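Local coordinates for peptidoglycan synthetase penicillin-binding protein 3 (Bifidobacterium adolescentis, PDB 4YE5), which probably binds penicillin and, as a class B penicillin-binding protein of the transpeptidase family, probably cross-links peptidoglycan, at residues 283-288 against 404-409; 316-321 against 390-395. All blocks are in the same frame, centred on the assembly; numbering follows the deposited sequence.

Contact 1: 283-288 against 404-409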
ATOM      1  N   PHE A 283      -1.672 -13.073  11.879  1.00 16.80           N
ATOM      2  CA  PHE A 283      -2.243 -13.490  13.154  1.00 19.14           C
ATOM      3  C   PHE A 283      -3.371 -14.461  12.864  1.00 25.86           C
ATOM      4  O   PHE A 283      -3.928 -14.464  11.752  1.00 18.95           O
ATOM      5  CB  PHE A 283      -2.821 -12.272  13.892  1.00 16.22           C
ATOM      6  CG  PHE A 283      -3.687 -11.385  13.009  1.00 14.96           C
ATOM      7  CD1 PHE A 283      -5.043 -11.609  12.885  1.00 18.98           C
ATOM      8  CD2 PHE A 283      -3.111 -10.352  12.267  1.00 17.31           C
ATOM      9  CE1 PHE A 283      -5.831 -10.794  12.058  1.00 17.76           C
ATOM     10  CE2 PHE A 283      -3.888  -9.528  11.449  1.00 20.46           C
ATOM     11  CZ  PHE A 283      -5.234  -9.751  11.331  1.00 18.21           C
ATOM     12  N   GLU A 284      -3.726 -15.265  13.862  1.00 16.10           N
ATOM     13  CA  GLU A 284      -4.914 -16.093  13.762  1.00 18.53           C
ATOM     14  C   GLU A 284      -6.097 -15.175  13.877  1.00 20.14           C
ATOM     15  O   GLU A 284      -6.106 -14.287  14.740  1.00 19.98           O
ATOM     16  CB  GLU A 284      -4.956 -17.154  14.876  1.00 20.94           C
ATOM     17  CG  GLU A 284      -3.857 -18.215  14.775  1.00 23.65           C
ATOM     18  CD  GLU A 284      -3.791 -19.075  16.035  1.00 37.20           C
ATOM     19  OE1 GLU A 284      -3.557 -18.517  17.131  1.00 41.41           O
ATOM     20  OE2 GLU A 284      -3.989 -20.299  15.931  1.00 33.37           O
ATOM     21  N   PRO A 285      -7.110 -15.369  13.006  1.00 16.92           N
ATOM     22  CA  PRO A 285      -8.271 -14.475  13.021  1.00 19.89           C
ATOM     23  C   PRO A 285      -9.261 -14.789  14.151  1.00 21.47           C
ATOM     24  O   PRO A 285     -10.140 -13.972  14.392  1.00 14.44           O
ATOM     25  CB  PRO A 285      -8.919 -14.727  11.654  1.00 19.86           C
ATOM     26  CG  PRO A 285      -8.599 -16.175  11.367  1.00 14.97           C
ATOM     27  CD  PRO A 285      -7.186 -16.365  11.921  1.00 19.84           C
ATOM     28  N   GLY A 286      -9.129 -15.937  14.817  1.00 21.29           N
ATOM     29  CA  GLY A 286     -10.083 -16.312  15.848  1.00 17.13           C
ATOM     30  C   GLY A 286     -11.506 -16.437  15.299  1.00 19.32           C
ATOM     31  O   GLY A 286     -11.701 -16.795  14.137  1.00 20.05           O
ATOM     32  N   SER A 287     -12.497 -16.090  16.115  1.00 15.94           N
ATOM     33  CA  SER A 287     -13.904 -16.377  15.806  1.00 15.27           C
ATOM     34  C   SER A 287     -14.426 -15.734  14.502  1.00 21.70           C
ATOM     35  O   SER A 287     -15.389 -16.219  13.911  1.00 16.56           O
ATOM     36  CB  SER A 287     -14.793 -16.015  17.016  1.00 17.31           C
ATOM     37  OG  SER A 287     -16.169 -16.339  16.779  1.00 22.75           O
ATOM     38  N   ILE A 288     -13.782 -14.664  14.029  1.00 17.58           N
ATOM     39  CA  ILE A 288     -14.146 -14.124  12.715  1.00 17.36           C
ATOM     40  C   ILE A 288     -14.024 -15.216  11.641  1.00 16.43           C
ATOM     41  O   ILE A 288     -14.800 -15.264  10.693  1.00 18.94           O
ATOM     42  CB  ILE A 288     -13.269 -12.883  12.340  1.00 15.97           C
ATOM     43  CG1 ILE A 288     -13.283 -11.884  13.506  1.00 12.20           C
ATOM     44  CG2 ILE A 288     -13.769 -12.249  11.003  1.00 13.32           C
ATOM     45  CD1 ILE A 288     -12.722 -10.509  13.188  1.00 15.49           C
ATOM     46  N   TYR A 404      -4.300 -21.359  11.674  1.00 22.55           N
ATOM     47  CA  TYR A 404      -3.895 -20.772  10.397  1.00 19.91           C
ATOM     48  C   TYR A 404      -3.827 -19.280  10.615  1.00 18.70           C
ATOM     49  O   TYR A 404      -4.415 -18.780  11.573  1.00 20.19           O
ATOM     50  CB  TYR A 404      -4.870 -21.112   9.270  1.00 20.13           C
ATOM     51  CG  TYR A 404      -6.283 -20.527   9.366  1.00 22.67           C
ATOM     52  CD1 TYR A 404      -6.587 -19.285   8.798  1.00 19.55           C
ATOM     53  CD2 TYR A 404      -7.320 -21.244   9.961  1.00 22.35           C
ATOM     54  CE1 TYR A 404      -7.881 -18.765   8.844  1.00 18.25           C
ATOM     55  CE2 TYR A 404      -8.622 -20.724  10.019  1.00 19.83           C
ATOM     56  CZ  TYR A 404      -8.891 -19.486   9.457  1.00 17.85           C
ATOM     57  OH  TYR A 404     -10.173 -18.970   9.499  1.00 17.81           O
ATOM     58  N   THR A 405      -3.086 -18.566   9.773  1.00 16.78           N
ATOM     59  CA  THR A 405      -2.905 -17.134  10.011  1.00 16.02           C
ATOM     60  C   THR A 405      -3.270 -16.319   8.781  1.00 22.72           C
ATOM     61  O   THR A 405      -3.176 -16.813   7.656  1.00 22.52           O
ATOM     62  CB  THR A 405      -1.452 -16.788  10.309  1.00 22.35           C
ATOM     63  OG1 THR A 405      -0.665 -17.130   9.157  1.00 24.79           O
ATOM     64  CG2 THR A 405      -0.951 -17.547  11.557  1.00 21.33           C
ATOM     65  N   VAL A 406      -3.655 -15.061   9.011  1.00 14.01           N
ATOM     66  CA  VAL A 406      -4.052 -14.153   7.946  1.00 19.40           C
ATOM     67  C   VAL A 406      -3.403 -12.786   8.165  1.00 20.50           C
ATOM     68  O   VAL A 406      -2.995 -12.473   9.279  1.00 17.56           O
ATOM     69  CB  VAL A 406      -5.572 -13.944   7.978  1.00 16.20           C
ATOM     70  CG1 VAL A 406      -6.293 -15.295   7.947  1.00 13.40           C
ATOM     71  CG2 VAL A 406      -5.975 -13.156   9.248  1.00 13.33           C
ATOM     72  N   ASN A 407      -3.306 -11.968   7.115  1.00 19.27           N
ATOM     73  CA  ASN A 407      -3.053 -10.546   7.347  1.00 17.24           C
ATOM     74  C   ASN A 407      -4.366  -9.789   7.258  1.00 16.05           C
ATOM     75  O   ASN A 407      -5.409 -10.378   6.917  1.00 13.26           O
ATOM     76  CB  ASN A 407      -1.970  -9.965   6.416  1.00 17.96           C
ATOM     77  CG  ASN A 407      -2.255 -10.214   4.960  1.00 22.71           C
ATOM     78  OD1 ASN A 407      -3.358  -9.949   4.471  1.00 20.48           O
ATOM     79  ND2 ASN A 407      -1.262 -10.746   4.251  1.00 17.92           N
ATOM     80  N   VAL A 408      -4.338  -8.501   7.577  1.00 11.45           N
ATOM     81  CA  VAL A 408      -5.575  -7.744   7.602  1.00 11.91           C
ATOM     82  C   VAL A 408      -6.241  -7.648   6.226  1.00 16.22           C
ATOM     83  O   VAL A 408      -7.477  -7.605   6.136  1.00 14.88           O
ATOM     84  CB  VAL A 408      -5.386  -6.337   8.281  1.00 11.95           C
ATOM     85  CG1 VAL A 408      -4.643  -5.362   7.368  1.00 11.47           C
ATOM     86  CG2 VAL A 408      -6.749  -5.749   8.697  1.00 14.67           C
HETATM   87  N   MSE A 409      -5.446  -7.644   5.148  1.00 15.93           N
HETATM   88  CA  MSE A 409      -6.014  -7.533   3.801  1.00 17.01           C
HETATM   89  C   MSE A 409      -6.778  -8.811   3.427  1.00 18.25           C
HETATM   90  O   MSE A 409      -7.853  -8.769   2.818  1.00 15.56           O
HETATM   91  CB  MSE A 409      -4.926  -7.259   2.744  1.00 16.81           C
HETATM   92  CG  MSE A 409      -4.186  -5.932   2.909  1.00 20.46           C
HETATM   93 SE   MSE A 409      -2.679  -6.069   4.145  0.64 22.90          SE
HETATM   94  CE  MSE A 409      -1.383  -7.046   3.037  1.00 22.01           C
TER

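Contact 2: 316-321 against 390-395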
ATOM      1  N   THR A 316     -16.357 -33.477  23.654  1.00 45.32           N
ATOM      2  CA  THR A 316     -15.174 -34.289  23.450  1.00 51.21           C
ATOM      3  C   THR A 316     -15.315 -35.136  22.190  1.00 49.61           C
ATOM      4  O   THR A 316     -16.279 -35.875  22.029  1.00 45.92           O
ATOM      5  CB  THR A 316     -14.891 -35.173  24.672  1.00 55.94           C
ATOM      6  OG1 THR A 316     -14.714 -34.336  25.821  1.00 55.50           O
ATOM      7  CG2 THR A 316     -13.631 -35.989  24.452  1.00 57.49           C
ATOM      8  N   VAL A 317     -14.356 -35.005  21.287  1.00 47.40           N
ATOM      9  CA  VAL A 317     -14.396 -35.740  20.036  1.00 51.74           C
ATOM     10  C   VAL A 317     -13.047 -36.393  19.806  1.00 50.41           C
ATOM     11  O   VAL A 317     -12.014 -35.724  19.868  1.00 50.35           O
ATOM     12  CB  VAL A 317     -14.723 -34.808  18.851  1.00 61.26           C
ATOM     13  CG1 VAL A 317     -14.319 -35.450  17.534  1.00 65.60           C
ATOM     14  CG2 VAL A 317     -16.199 -34.453  18.850  1.00 63.99           C
ATOM     15  N   GLU A 318     -13.060 -37.699  19.558  1.00 48.70           N
ATOM     16  CA  GLU A 318     -11.830 -38.456  19.328  1.00 55.01           C
ATOM     17  C   GLU A 318     -10.743 -38.149  20.358  1.00 52.47           C
ATOM     18  O   GLU A 318      -9.598 -37.869  19.998  1.00 54.95           O
ATOM     19  CB  GLU A 318     -11.289 -38.171  17.931  1.00 62.17           C
ATOM     20  CG  GLU A 318     -12.251 -38.510  16.816  1.00 70.33           C
ATOM     21  CD  GLU A 318     -11.650 -38.243  15.454  1.00 76.25           C
ATOM     22  OE1 GLU A 318     -10.472 -38.614  15.243  1.00 79.48           O
ATOM     23  OE2 GLU A 318     -12.346 -37.651  14.602  1.00 75.81           O
ATOM     24  N   GLY A 319     -11.116 -38.174  21.634  1.00 52.32           N
ATOM     25  CA  GLY A 319     -10.182 -37.907  22.712  1.00 53.41           C
ATOM     26  C   GLY A 319      -9.797 -36.447  22.879  1.00 53.60           C
ATOM     27  O   GLY A 319      -8.983 -36.110  23.735  1.00 54.55           O
ATOM     28  N   GLN A 320     -10.374 -35.570  22.066  1.00 49.06           N
ATOM     29  CA  GLN A 320     -10.055 -34.148  22.167  1.00 48.90           C
ATOM     30  C   GLN A 320     -11.221 -33.368  22.760  1.00 50.30           C
ATOM     31  O   GLN A 320     -12.366 -33.556  22.354  1.00 52.23           O
ATOM     32  CB  GLN A 320      -9.682 -33.573  20.796  1.00 52.33           C
ATOM     33  CG  GLN A 320      -8.414 -34.158  20.205  1.00 54.94           C
ATOM     34  CD  GLN A 320      -7.203 -33.937  21.096  1.00 56.43           C
ATOM     35  OE1 GLN A 320      -7.012 -32.849  21.649  1.00 55.26           O
ATOM     36  NE2 GLN A 320      -6.383 -34.972  21.243  1.00 57.12           N
ATOM     37  N   THR A 321     -10.927 -32.492  23.717  1.00 45.71           N
ATOM     38  CA  THR A 321     -11.971 -31.712  24.371  1.00 44.90           C
ATOM     39  C   THR A 321     -11.931 -30.254  23.950  1.00 47.15           C
ATOM     40  O   THR A 321     -10.871 -29.619  23.957  1.00 46.98           O
ATOM     41  CB  THR A 321     -11.898 -31.844  25.904  1.00 48.69           C
ATOM     42  OG1 THR A 321     -12.284 -33.173  26.276  1.00 55.92           O
ATOM     43  CG2 THR A 321     -12.836 -30.849  26.582  1.00 42.47           C
ATOM     44  N   TRP A 390      -2.999 -32.040   8.891  1.00 41.18           N
ATOM     45  CA  TRP A 390      -3.726 -31.706  10.117  1.00 37.64           C
ATOM     46  C   TRP A 390      -3.758 -32.918  11.027  1.00 39.18           C
ATOM     47  O   TRP A 390      -3.748 -34.050  10.552  1.00 38.27           O
ATOM     48  CB  TRP A 390      -5.174 -31.313   9.803  1.00 34.03           C
ATOM     49  CG  TRP A 390      -5.330 -30.056   8.989  1.00 35.65           C
ATOM     50  CD1 TRP A 390      -4.358 -29.158   8.652  1.00 31.22           C
ATOM     51  CD2 TRP A 390      -6.544 -29.568   8.410  1.00 34.51           C
ATOM     52  NE1 TRP A 390      -4.897 -28.134   7.895  1.00 30.00           N
ATOM     53  CE2 TRP A 390      -6.236 -28.367   7.732  1.00 31.97           C
ATOM     54  CE3 TRP A 390      -7.860 -30.033   8.396  1.00 31.29           C
ATOM     55  CZ2 TRP A 390      -7.204 -27.623   7.048  1.00 27.80           C
ATOM     56  CZ3 TRP A 390      -8.819 -29.295   7.720  1.00 31.96           C
ATOM     57  CH2 TRP A 390      -8.482 -28.107   7.051  1.00 29.04           C
ATOM     58  N   ASP A 391      -3.820 -32.691  12.335  1.00 46.33           N
ATOM     59  CA  ASP A 391      -4.044 -33.796  13.262  1.00 52.40           C
ATOM     60  C   ASP A 391      -5.484 -33.732  13.749  1.00 52.61           C
ATOM     61  O   ASP A 391      -6.241 -32.864  13.315  1.00 48.63           O
ATOM     62  CB  ASP A 391      -3.037 -33.789  14.425  1.00 51.33           C
ATOM     63  CG  ASP A 391      -3.137 -32.550  15.294  1.00 52.45           C
ATOM     64  OD1 ASP A 391      -4.262 -32.154  15.663  1.00 54.83           O
ATOM     65  OD2 ASP A 391      -2.080 -31.965  15.611  1.00 57.00           O
ATOM     66  N   ARG A 392      -5.854 -34.630  14.659  1.00 47.81           N
ATOM     67  CA  ARG A 392      -7.244 -34.735  15.099  1.00 51.33           C
ATOM     68  C   ARG A 392      -7.778 -33.492  15.814  1.00 48.68           C
ATOM     69  O   ARG A 392      -8.990 -33.284  15.880  1.00 53.62           O
ATOM     70  CB  ARG A 392      -7.473 -35.987  15.957  1.00 57.09           C
ATOM     71  CG  ARG A 392      -7.390 -37.294  15.178  1.00 63.68           C
ATOM     72  CD  ARG A 392      -7.870 -37.147  13.728  1.00 68.33           C
ATOM     73  NE  ARG A 392      -9.317 -37.296  13.579  1.00 74.22           N
ATOM     74  CZ  ARG A 392      -9.949 -37.333  12.405  1.00 75.91           C
ATOM     75  NH1 ARG A 392     -11.270 -37.469  12.360  1.00 75.30           N
ATOM     76  NH2 ARG A 392      -9.261 -37.229  11.274  1.00 76.07           N
ATOM     77  N   ARG A 393      -6.884 -32.667  16.346  1.00 41.19           N
ATOM     78  CA  ARG A 393      -7.315 -31.421  16.975  1.00 40.88           C
ATOM     79  C   ARG A 393      -7.395 -30.240  15.993  1.00 36.30           C
ATOM     80  O   ARG A 393      -8.411 -29.539  15.921  1.00 33.58           O
ATOM     81  CB  ARG A 393      -6.423 -31.069  18.168  1.00 42.72           C
ATOM     82  CG  ARG A 393      -6.900 -29.825  18.903  1.00 43.16           C
ATOM     83  CD  ARG A 393      -6.341 -29.692  20.313  1.00 49.60           C
ATOM     84  NE  ARG A 393      -7.125 -28.709  21.056  1.00 53.01           N
ATOM     85  CZ  ARG A 393      -8.127 -29.016  21.876  1.00 54.36           C
ATOM     86  NH1 ARG A 393      -8.454 -30.284  22.086  1.00 52.89           N
ATOM     87  NH2 ARG A 393      -8.798 -28.053  22.499  1.00 56.86           N
ATOM     88  N   THR A 394      -6.327 -30.016  15.237  1.00 36.27           N
ATOM     89  CA  THR A 394      -6.271 -28.860  14.347  1.00 35.85           C
ATOM     90  C   THR A 394      -7.317 -28.941  13.237  1.00 33.40           C
ATOM     91  O   THR A 394      -7.718 -27.920  12.704  1.00 32.12           O
ATOM     92  CB  THR A 394      -4.870 -28.662  13.730  1.00 41.20           C
ATOM     93  OG1 THR A 394      -4.546 -29.786  12.899  1.00 44.12           O
ATOM     94  CG2 THR A 394      -3.810 -28.516  14.834  1.00 39.87           C
ATOM     95  N   ARG A 395      -7.766 -30.151  12.894  1.00 31.26           N
ATOM     96  CA  ARG A 395      -8.835 -30.289  11.899  1.00 34.04           C
ATOM     97  C   ARG A 395     -10.112 -29.626  12.417  1.00 33.99           C
ATOM     98  O   ARG A 395     -10.973 -29.231  11.634  1.00 33.73           O
ATOM     99  CB  ARG A 395      -9.100 -31.766  11.552  1.00 33.25           C
ATOM    100  CG  ARG A 395      -9.819 -32.538  12.653  1.00 32.75           C
ATOM    101  CD  ARG A 395     -10.169 -33.961  12.231  1.00 46.58           C
ATOM    102  NE  ARG A 395     -11.050 -34.013  11.063  1.00 48.10           N
ATOM    103  CZ  ARG A 395     -12.377 -34.081  11.122  1.00 48.54           C
ATOM    104  NH1 ARG A 395     -13.092 -34.133  10.002  1.00 43.44           N
ATOM    105  NH2 ARG A 395     -12.993 -34.102  12.297  1.00 49.74           N
TER
HETATM  106  O   HOH W   1     -11.336 -33.957  17.904  1.00 43.59           O

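Contact 1: 283-288 against 404-409
The phenyl ring of Phe283 carries the carbonyl oxygen of Val406 over one face, 3.6 Å above the ring plane and displaced toward the rim, while CG2 of Val406 packs against CE1 from 3.7 Å. The ring of Tyr404 meets Pro285 obliquely, with CE1 and the OH both against the proline CG and the two side chains crossing at about a right angle. Between these two aromatic contacts runs a single antiparallel beta bridge, a hydrogen-bonded pair in the transpeptidase domain. Val406 N donates to Phe283 O at 2.8 Å, nearly straight at 167°, and Phe283 N returns a more bent bond to Val406 O at 3.0 Å. Phe283 CG sits between its backbone N and carbonyl carbon (chi1 47°), which folds the ring back over the carbonyl of its own bridge partner. Ile503 of strand 501-510, Val522 of strand 517-524 and Leu411 of helix 408-419 also touch this ring, in keeping with its burial. Glu284 lays its CG 3.3 Å from Tyr404 O, and its OE2 accepts from Gly403 N and is also hydrogen-bonded to a glycerol, probably from the crystallisation liquor. The segment then leads to Ser287, whose OG bonds to Lys290 and Lys486, an arrangement consistent with the SxxK motif and the K(S/T)G motif, here KSG, of penicillin-binding proteins. Asn407 stands at the N-cap of helix 408-419, its OD1 accepting from Gln410 N. On the proline that Tyr404 touches, CB of Pro285 lies 4.1 Å from Val406 CG2.

Contact 2: 316-321 against 390-395
The backbone oxygen of Thr321 is gripped by both terminal nitrogens of Arg393, NH2 at 3.0 Å and NH1 at 3.1 Å, which come from the same face of its carbonyl plane; NH2 is only moderately tilted from that plane, whereas NH1 stands well above it and is not on a lone pair. Thr321 belongs to a beta hairpin, strands 314-317 and 320-323 joined by a type I' turn from Val317 to Gln320, and the arginine reaches it from the turn that leads into helix 394-397. The oxygen lies almost in the guanidinium plane, an end-on grip. NH1 also donates to Gln320 OE1 at 3.0 Å, in the amide's carbonyl plane and on a lone pair, although the amide and guanidinium planes stand 74° apart. The two acceptors thus fix the rotation of the guanidinium group. Arg393 gets there by running extended from CG to NE, with CG opposite the backbone N (chi1 -176°).

In the hairpin's turn, Glu318 faces Arg392 in a salt bridge in which OE1 meets NE and OE2 meets NH1, the carboxylate and guanidinium planes being 32° apart. The modelled separations are very short, so their exact lengths are doubtful. CD of Arg395 lies 3.4 Å above the centre of the Arg392 guanidinium, covering one face, while the Arg395 NE is held by Asn356. A water molecule donates to both Val317 O and Arg392 O, linking the hairpin to segment 390-395. The whole contact lies at the surface of the transpeptidase domain. Asp391 and Thr394 form a capping box in the turn that leads into the helix: Asp391 OD1 accepts from Arg393 N as well as from Thr394 N, and Thr394 OG1 receives Asp391 N at 3.0 Å.

From the N terminus the chain first enters contact 1 at 283-288, ahead of helix 290-299, then builds the hairpin that supplies 316-321. Three helices later it reaches 390-395, closing contact 2 over a loop of 68 residues, and shortly afterwards 404-409 closes contact 1 over 115. The smaller loop therefore lies wholly within the larger. Contact 1 ties the approach to helix 290-299 to the loop that runs into helix 408-419 in the buried part of the transpeptidase domain, whereas contact 2 fastens the peripheral hairpin to the turn leading into helix 394-397 at the surface. Their centres are 21 Å apart and their nearest atoms about 7 Å, without touching.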